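Local coordinates for protein aminopeptidase C (Lactobacillus rhamnosus, PDB 4K7C) that is a cysteine aminopeptidase that probably trims residues from the amino ends of peptides, as related papain-like enzymes of the bleomycin hydrolase group do, at residues V46-T51 / Y396-D401; F100-F105 / G220-K225. All blocks are in the same frame, centred on the assembly; numbering follows the deposited sequence.

Contact 1 of 2, residues V46-T51 / Y396-D401; sequences VAMTPT and YFVASD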
ATOM      1  N   VAL A  46      30.356   2.548   8.814  1.00 15.47           N
ATOM      2  CA  VAL A  46      31.530   1.803   8.407  1.00 16.87           C
ATOM      3  C   VAL A  46      32.158   1.012   9.581  1.00 18.18           C
ATOM      4  O   VAL A  46      32.441  -0.189   9.423  1.00 19.30           O
ATOM      5  CB  VAL A  46      32.522   2.708   7.648  1.00 16.26           C
ATOM      6  CG1 VAL A  46      33.865   2.042   7.376  1.00 17.50           C
ATOM      7  CG2 VAL A  46      31.827   3.238   6.354  1.00 19.61           C
ATOM      8  N   ALA A  47      32.349   1.667  10.715  1.00 18.28           N
ATOM      9  CA  ALA A  47      32.988   1.060  11.890  1.00 18.02           C
ATOM     10  C   ALA A  47      32.164  -0.060  12.461  1.00 20.28           C
ATOM     11  O   ALA A  47      32.703  -0.944  13.069  1.00 21.60           O
ATOM     12  CB  ALA A  47      33.249   2.136  12.959  1.00 16.72           C
HETATM   13  N   MSE A  48      30.854   0.003  12.283  1.00 17.31           N
HETATM   14  CA  MSE A  48      29.874  -0.901  12.957  1.00 18.92           C
HETATM   15  C   MSE A  48      29.446  -2.045  12.082  1.00 19.31           C
HETATM   16  O   MSE A  48      28.392  -2.645  12.264  1.00 19.16           O
HETATM   17  CB  MSE A  48      28.728  -0.120  13.503  1.00 18.53           C
HETATM   18  CG  MSE A  48      29.174   0.886  14.561  1.00 15.10           C
HETATM   19 SE   MSE A  48      29.780  -0.122  16.185  1.00 21.39          SE
HETATM   20  CE  MSE A  48      31.671   0.375  16.170  1.00 18.11           C
ATOM     21  N   THR A  49      30.251  -2.414  11.107  1.00 21.24           N
ATOM     22  CA  THR A  49      29.887  -3.568  10.287  0.50 22.38           C
ATOM     23  C   THR A  49      29.775  -4.786  11.196  1.00 20.94           C
ATOM     24  O   THR A  49      30.545  -4.936  12.143  1.00 20.23           O
ATOM     25  CB  THR A  49      30.920  -3.927   9.232  0.50 25.10           C
ATOM     26  OG1 THR A  49      32.133  -4.225   9.911  0.50 25.73           O
ATOM     27  CG2 THR A  49      31.037  -2.810   8.230  0.50 25.13           C
ATOM     28  N   PRO A  50      28.769  -5.617  10.955  1.00 20.59           N
ATOM     29  CA  PRO A  50      28.436  -6.678  11.926  1.00 22.58           C
ATOM     30  C   PRO A  50      29.333  -7.921  11.748  1.00 21.58           C
ATOM     31  O   PRO A  50      28.869  -8.949  11.274  1.00 22.54           O
ATOM     32  CB  PRO A  50      26.956  -6.929  11.610  1.00 21.07           C
ATOM     33  CG  PRO A  50      26.873  -6.716  10.135  1.00 22.17           C
ATOM     34  CD  PRO A  50      27.701  -5.461   9.944  1.00 22.93           C
ATOM     35  N   THR A  51      30.629  -7.753  12.031  1.00 22.52           N
ATOM     36  CA  THR A  51      31.547  -8.861  12.064  1.00 22.23           C
ATOM     37  C   THR A  51      32.176  -8.961  13.445  1.00 20.21           C
ATOM     38  O   THR A  51      32.666  -7.970  13.953  1.00 18.38           O
ATOM     39  CB  THR A  51      32.671  -8.674  11.021  1.00 21.93           C
ATOM     40  OG1 THR A  51      32.065  -8.418   9.754  1.00 25.14           O
ATOM     41  CG2 THR A  51      33.536  -9.906  10.954  1.00 23.77           C
ATOM     42  N   TYR A 396      19.212  -8.424  14.554  1.00 14.52           N
ATOM     43  CA  TYR A 396      20.383  -8.224  15.385  1.00 14.80           C
ATOM     44  C   TYR A 396      20.951  -6.806  15.254  1.00 17.13           C
ATOM     45  O   TYR A 396      20.979  -6.194  14.151  1.00 17.65           O
ATOM     46  CB  TYR A 396      21.453  -9.236  15.021  1.00 15.24           C
ATOM     47  CG  TYR A 396      21.127 -10.669  15.481  1.00 16.84           C
ATOM     48  CD1 TYR A 396      21.594 -11.109  16.696  1.00 15.84           C
ATOM     49  CD2 TYR A 396      20.282 -11.531  14.731  1.00 17.98           C
ATOM     50  CE1 TYR A 396      21.286 -12.378  17.151  1.00 16.09           C
ATOM     51  CE2 TYR A 396      19.959 -12.763  15.156  1.00 17.51           C
ATOM     52  CZ  TYR A 396      20.467 -13.224  16.373  1.00 16.75           C
ATOM     53  OH  TYR A 396      20.126 -14.502  16.809  1.00 19.54           O
ATOM     54  N   PHE A 397      21.378  -6.294  16.387  1.00 15.54           N
ATOM     55  CA  PHE A 397      21.905  -4.923  16.508  1.00 15.30           C
ATOM     56  C   PHE A 397      23.437  -5.064  16.748  1.00 17.20           C
ATOM     57  O   PHE A 397      23.931  -6.180  16.984  1.00 15.53           O
ATOM     58  CB  PHE A 397      21.207  -4.215  17.649  1.00 15.68           C
ATOM     59  CG  PHE A 397      19.889  -3.545  17.303  1.00 16.09           C
ATOM     60  CD1 PHE A 397      19.029  -4.062  16.399  1.00 16.51           C
ATOM     61  CD2 PHE A 397      19.498  -2.426  18.016  1.00 17.09           C
ATOM     62  CE1 PHE A 397      17.817  -3.445  16.111  1.00 17.34           C
ATOM     63  CE2 PHE A 397      18.321  -1.803  17.727  1.00 18.83           C
ATOM     64  CZ  PHE A 397      17.488  -2.313  16.763  1.00 16.95           C
ATOM     65  N   VAL A 398      24.150  -3.941  16.687  1.00 17.19           N
ATOM     66  CA  VAL A 398      25.565  -3.897  16.969  1.00 16.02           C
ATOM     67  C   VAL A 398      25.781  -2.694  17.873  1.00 18.84           C
ATOM     68  O   VAL A 398      25.195  -1.584  17.623  1.00 16.89           O
ATOM     69  CB  VAL A 398      26.399  -3.900  15.714  1.00 18.17           C
ATOM     70  CG1 VAL A 398      25.915  -2.834  14.754  1.00 21.66           C
ATOM     71  CG2 VAL A 398      27.872  -3.695  16.057  1.00 20.77           C
ATOM     72  N   ALA A 399      26.599  -2.860  18.948  1.00 14.44           N
ATOM     73  CA  ALA A 399      26.831  -1.788  19.909  1.00 15.49           C
ATOM     74  C   ALA A 399      28.325  -1.568  19.966  1.00 16.24           C
ATOM     75  O   ALA A 399      29.095  -2.566  20.077  1.00 16.30           O
ATOM     76  CB  ALA A 399      26.364  -2.142  21.292  1.00 18.30           C
ATOM     77  N   SER A 400      28.755  -0.308  19.821  1.00 16.03           N
ATOM     78  CA  SER A 400      30.158  -0.014  19.911  1.00 15.14           C
ATOM     79  C   SER A 400      30.591  -0.172  21.393  1.00 16.24           C
ATOM     80  O   SER A 400      29.785  -0.061  22.324  1.00 16.31           O
ATOM     81  CB  SER A 400      30.525   1.426  19.405  1.00 16.23           C
ATOM     82  OG  SER A 400      30.040   2.410  20.283  1.00 15.36           O
ATOM     83  N   ASP A 401      31.895  -0.400  21.591  1.00 14.16           N
ATOM     84  CA  ASP A 401      32.406  -0.506  22.945  1.00 16.39           C
ATOM     85  C   ASP A 401      32.213   0.833  23.691  1.00 15.09           C
ATOM     86  O   ASP A 401      31.866   0.863  24.879  1.00 18.18           O
ATOM     87  CB  ASP A 401      33.866  -0.947  22.932  1.00 15.95           C
ATOM     88  CG  ASP A 401      34.258  -1.484  24.285  1.00 18.24           C
ATOM     89  OD1 ASP A 401      33.524  -2.358  24.719  1.00 18.17           O
ATOM     90  OD2 ASP A 401      35.200  -0.944  24.932  1.00 21.29           O
TER

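Contact 2 of 2, residues F100-F105 / G220-K225; sequences FFWDKF and GNPPTK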
ATOM      1  N   PHE A 100       4.118 -13.778  30.724  1.00 16.20           N
ATOM      2  CA  PHE A 100       3.395 -12.504  30.803  1.00 17.49           C
ATOM      3  C   PHE A 100       2.173 -12.682  31.699  1.00 16.32           C
ATOM      4  O   PHE A 100       1.802 -11.819  32.561  1.00 15.72           O
ATOM      5  CB  PHE A 100       2.944 -12.075  29.413  1.00 17.42           C
ATOM      6  CG  PHE A 100       2.529 -10.608  29.280  1.00 18.47           C
ATOM      7  CD1 PHE A 100       3.266  -9.566  29.819  1.00 18.15           C
ATOM      8  CD2 PHE A 100       1.426 -10.270  28.485  1.00 19.05           C
ATOM      9  CE1 PHE A 100       2.924  -8.268  29.605  1.00 18.41           C
ATOM     10  CE2 PHE A 100       1.058  -8.943  28.248  1.00 19.47           C
ATOM     11  CZ  PHE A 100       1.821  -7.936  28.804  1.00 19.60           C
ATOM     12  N   PHE A 101       1.498 -13.791  31.510  1.00 14.54           N
ATOM     13  CA  PHE A 101       0.339 -14.087  32.356  1.00 14.86           C
ATOM     14  C   PHE A 101       0.672 -14.049  33.884  1.00 15.57           C
ATOM     15  O   PHE A 101       0.042 -13.345  34.633  1.00 16.61           O
ATOM     16  CB  PHE A 101      -0.309 -15.447  31.910  1.00 16.44           C
ATOM     17  CG  PHE A 101      -1.588 -15.801  32.703  1.00 16.36           C
ATOM     18  CD1 PHE A 101      -2.857 -15.669  32.181  1.00 16.33           C
ATOM     19  CD2 PHE A 101      -1.468 -16.233  34.013  1.00 18.57           C
ATOM     20  CE1 PHE A 101      -3.972 -16.016  32.944  1.00 15.57           C
ATOM     21  CE2 PHE A 101      -2.573 -16.537  34.775  1.00 19.08           C
ATOM     22  CZ  PHE A 101      -3.823 -16.375  34.267  1.00 17.62           C
ATOM     23  N   TRP A 102       1.658 -14.864  34.294  1.00 15.27           N
ATOM     24  CA  TRP A 102       2.037 -15.052  35.680  1.00 17.85           C
ATOM     25  C   TRP A 102       2.672 -13.790  36.245  1.00 16.32           C
ATOM     26  O   TRP A 102       2.389 -13.407  37.377  1.00 16.39           O
ATOM     27  CB  TRP A 102       2.943 -16.232  35.801  1.00 16.44           C
ATOM     28  CG  TRP A 102       2.229 -17.517  35.516  1.00 15.04           C
ATOM     29  CD1 TRP A 102       2.542 -18.458  34.577  1.00 15.77           C
ATOM     30  CD2 TRP A 102       1.071 -18.010  36.199  1.00 16.80           C
ATOM     31  NE1 TRP A 102       1.651 -19.506  34.648  1.00 17.27           N
ATOM     32  CE2 TRP A 102       0.745 -19.251  35.630  1.00 15.86           C
ATOM     33  CE3 TRP A 102       0.291 -17.530  37.235  1.00 17.99           C
ATOM     34  CZ2 TRP A 102      -0.368 -20.054  36.088  1.00 17.40           C
ATOM     35  CZ3 TRP A 102      -0.823 -18.283  37.670  1.00 19.57           C
ATOM     36  CH2 TRP A 102      -1.151 -19.517  37.093  1.00 17.56           C
ATOM     37  N   ASP A 103       3.390 -13.056  35.405  1.00 17.03           N
ATOM     38  CA  ASP A 103       3.935 -11.792  35.811  1.00 17.09           C
ATOM     39  C   ASP A 103       2.830 -10.790  36.215  1.00 15.50           C
ATOM     40  O   ASP A 103       2.802 -10.170  37.332  1.00 17.39           O
ATOM     41  CB  ASP A 103       4.837 -11.195  34.728  1.00 15.85           C
ATOM     42  CG  ASP A 103       5.490  -9.914  35.180  1.00 16.94           C
ATOM     43  OD1 ASP A 103       6.192  -9.959  36.221  1.00 17.29           O
ATOM     44  OD2 ASP A 103       5.302  -8.835  34.466  1.00 16.40           O
ATOM     45  N   LYS A 104       1.881 -10.543  35.343  1.00 16.10           N
ATOM     46  CA  LYS A 104       0.738  -9.702  35.644  1.00 15.82           C
ATOM     47  C   LYS A 104      -0.083 -10.112  36.831  1.00 16.59           C
ATOM     48  O   LYS A 104      -0.536  -9.315  37.602  1.00 14.98           O
ATOM     49  CB  LYS A 104      -0.176  -9.616  34.420  1.00 18.07           C
ATOM     50  CG  LYS A 104       0.369  -8.883  33.221  1.00 19.71           C
ATOM     51  CD  LYS A 104      -0.426  -7.656  32.915  1.00 17.84           C
ATOM     52  CE  LYS A 104       0.170  -6.713  31.840  1.00 17.42           C
ATOM     53  NZ  LYS A 104       1.481  -6.105  32.157  1.00 17.84           N
ATOM     54  N   PHE A 105      -0.342 -11.412  36.948  1.00 15.26           N
ATOM     55  CA  PHE A 105      -1.128 -11.868  38.053  1.00 17.20           C
ATOM     56  C   PHE A 105      -0.365 -11.694  39.388  1.00 16.79           C
ATOM     57  O   PHE A 105      -0.930 -11.174  40.357  1.00 17.57           O
ATOM     58  CB  PHE A 105      -1.567 -13.305  37.822  1.00 18.55           C
ATOM     59  CG  PHE A 105      -2.617 -13.748  38.801  1.00 17.71           C
ATOM     60  CD1 PHE A 105      -3.786 -12.999  38.957  1.00 18.32           C
ATOM     61  CD2 PHE A 105      -2.452 -14.899  39.525  1.00 20.04           C
ATOM     62  CE1 PHE A 105      -4.737 -13.328  39.878  1.00 19.02           C
ATOM     63  CE2 PHE A 105      -3.468 -15.247  40.442  1.00 19.98           C
ATOM     64  CZ  PHE A 105      -4.614 -14.488  40.572  1.00 18.41           C
ATOM     65  N   GLY A 220      -5.463 -16.019  27.776  1.00 15.48           N
ATOM     66  CA  GLY A 220      -5.740 -17.487  27.747  1.00 17.17           C
ATOM     67  C   GLY A 220      -5.495 -18.151  29.122  1.00 16.91           C
ATOM     68  O   GLY A 220      -5.048 -17.562  30.105  1.00 16.35           O
ATOM     69  N   ASN A 221      -5.824 -19.434  29.147  1.00 19.19           N
ATOM     70  CA  ASN A 221      -5.613 -20.244  30.328  1.00 17.07           C
ATOM     71  C   ASN A 221      -4.200 -20.780  30.328  1.00 19.27           C
ATOM     72  O   ASN A 221      -3.740 -21.439  29.368  1.00 21.74           O
ATOM     73  CB  ASN A 221      -6.513 -21.441  30.306  1.00 16.89           C
ATOM     74  CG  ASN A 221      -7.981 -21.116  30.310  1.00 18.57           C
ATOM     75  OD1 ASN A 221      -8.484 -20.207  31.015  1.00 17.19           O
ATOM     76  ND2 ASN A 221      -8.660 -21.767  29.406  1.00 21.52           N
ATOM     77  N   PRO A 222      -3.493 -20.570  31.411  1.00 19.82           N
ATOM     78  CA  PRO A 222      -2.157 -21.193  31.468  1.00 18.57           C
ATOM     79  C   PRO A 222      -2.215 -22.680  31.488  1.00 18.16           C
ATOM     80  O   PRO A 222      -3.027 -23.283  32.247  1.00 17.54           O
ATOM     81  CB  PRO A 222      -1.597 -20.686  32.785  1.00 20.64           C
ATOM     82  CG  PRO A 222      -2.444 -19.571  33.176  1.00 23.62           C
ATOM     83  CD  PRO A 222      -3.831 -19.859  32.659  1.00 22.04           C
ATOM     84  N   PRO A 223      -1.419 -23.312  30.662  1.00 19.28           N
ATOM     85  CA  PRO A 223      -1.429 -24.751  30.624  1.00 22.24           C
ATOM     86  C   PRO A 223      -0.857 -25.404  31.924  1.00 21.21           C
ATOM     87  O   PRO A 223      -0.040 -24.838  32.586  1.00 18.85           O
ATOM     88  CB  PRO A 223      -0.502 -25.075  29.462  1.00 23.99           C
ATOM     89  CG  PRO A 223       0.265 -23.829  29.210  1.00 22.86           C
ATOM     90  CD  PRO A 223      -0.581 -22.710  29.618  1.00 20.39           C
ATOM     91  N   THR A 224      -1.342 -26.592  32.252  1.00 20.71           N
ATOM     92  CA  THR A 224      -0.829 -27.362  33.355  1.00 20.87           C
ATOM     93  C   THR A 224      -0.194 -28.730  32.931  1.00 19.55           C
ATOM     94  O   THR A 224       0.651 -29.289  33.627  1.00 20.39           O
ATOM     95  CB  THR A 224      -1.974 -27.664  34.362  1.00 22.63           C
ATOM     96  OG1 THR A 224      -3.093 -28.243  33.668  1.00 23.77           O
ATOM     97  CG2 THR A 224      -2.420 -26.364  35.092  1.00 24.32           C
ATOM     98  N   LYS A 225      -0.592 -29.255  31.814  1.00 18.00           N
ATOM     99  CA  LYS A 225      -0.128 -30.549  31.332  0.50 21.24           C
ATOM    100  C   LYS A 225      -0.196 -30.573  29.808  1.00 21.15           C
ATOM    101  O   LYS A 225      -1.247 -30.214  29.225  1.00 20.83           O
ATOM    102  CB  LYS A 225      -1.055 -31.610  31.893  0.50 23.56           C
ATOM    103  CG  LYS A 225      -0.732 -33.003  31.415  0.50 26.96           C
ATOM    104  CD  LYS A 225      -1.467 -34.041  32.233  0.50 31.32           C
ATOM    105  CE  LYS A 225      -2.467 -34.777  31.370  0.50 32.61           C
ATOM    106  NZ  LYS A 225      -3.012 -35.887  32.186  0.50 34.13           N
TER

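Contact 1 of 2, residues V46-T51 / Y396-D401
No aromatic ring or other flat side chain takes part where M48 lies across V398 and S400; the M48 carbonyl oxygen is met by both methyls of V398, CG1 from near the plane of the carbonyl group and CG2 from well off it. CG1 of V398 comes to 3.5 Å from M48 O and also reaches M48 CB, while CG2 sits 4.0 Å from the same M48 O. The valine holds CG1 between its backbone N and carbonyl carbon and CG2 anti to the N (chi1 51°), which turns the two branches toward M48 together. M48, here a selenomethionine from the derivative used to solve the structure, bends at chi2 (-69°) and again at chi3, and this lays the end of its chain over the strand. Its SE lies 4.1 Å from V398 CG2 and 3.6 Å from S400 CB, and its terminal CE is likewise 3.6 Å from S400 CB. The contact is van der Waals throughout, with no hydrogen bond joining the segments. S400 offers M48 only carbon, for its OG is engaged as the N-cap of helix 401-407, bonded to W403 N and to D333 OD1. Replacing V398 by alanine takes away both methyls and would probably open a gap beside the M48 carbonyl oxygen, with one wall of the selenium's seat gone. M48 follows directly on helix 42-47, so the contact seats the end of that helix on strand 396-400. The strand runs parallel to 331-332 and antiparallel to 377-384; I331 also touches M48, and K380 of strand 377-384 bonds to the carbonyls of A47 and T49. On either side of the helix end along the chain, V46 and T49 pack on S158 of a second subunit.

Contact 2 of 2, residues F100-F105 / G220-K225
P222 packs into the notch between F101 and W102, a buried CH-pi and apolar contact that fastens the loop leaving helix 197-219 to the side of helix 96-117. The proline's CG stands almost squarely over the F101 ring, 3.5 Å from the ring centroid and 13° off the normal, and the two side chains meet at about a right angle. P222 CD leans over the far end of the same ring, 3.8 Å from F101 CZ. On its other flank the proline touches the indole, P222 CB reaching 3.6 Å from W102 CZ2 at an oblique approach. The two aromatic groups also support one another: F101 CD2 lies over one face of W102, whereas W102 CE3 meets the edge of the F101 ring in its plane. With CG of F101 anti to the backbone N (chi1 -177°), the phenyl group is carried out to the loop. G220 O comes to 3.4 Å from F101 CE1, again obliquely; it is a buried carbonyl with no hydrogen-bond partner in the model. G220, just past helix 197-219, breaks from helical angles with a positive phi (99°), a backbone shape that suits glycine since a CB would press on the preceding carbonyl. Around P222 and the two rings, Y212 and L215 of helix 197-219 pack against F101, and Y212 reaches P222 as well. W102 stacks on Y152 and touches L148, both on helix 142-152, and L10 of a third subunit packs on the indole, so the contact borders the interface with helix 7-19 of that subunit.

Overall arrangement
In both contacts the touching residues are buried, each contact lying about 20 Å from the chain's centre but on opposite sides of it; their centres are 37 Å apart and they share no element. Contact 2 is nested in the chain between the two segments of contact 1. The chemistry follows the setting: contact 1 joins a helix end to a strand through a flexible selenomethionine and aliphatic carbons, whereas contact 2 joins a helix to a loop through rigid rings and a proline. Neither uses a hydrogen bond between its segments. Each has another subunit alongside, the second near contact 1 and the third near contact 2.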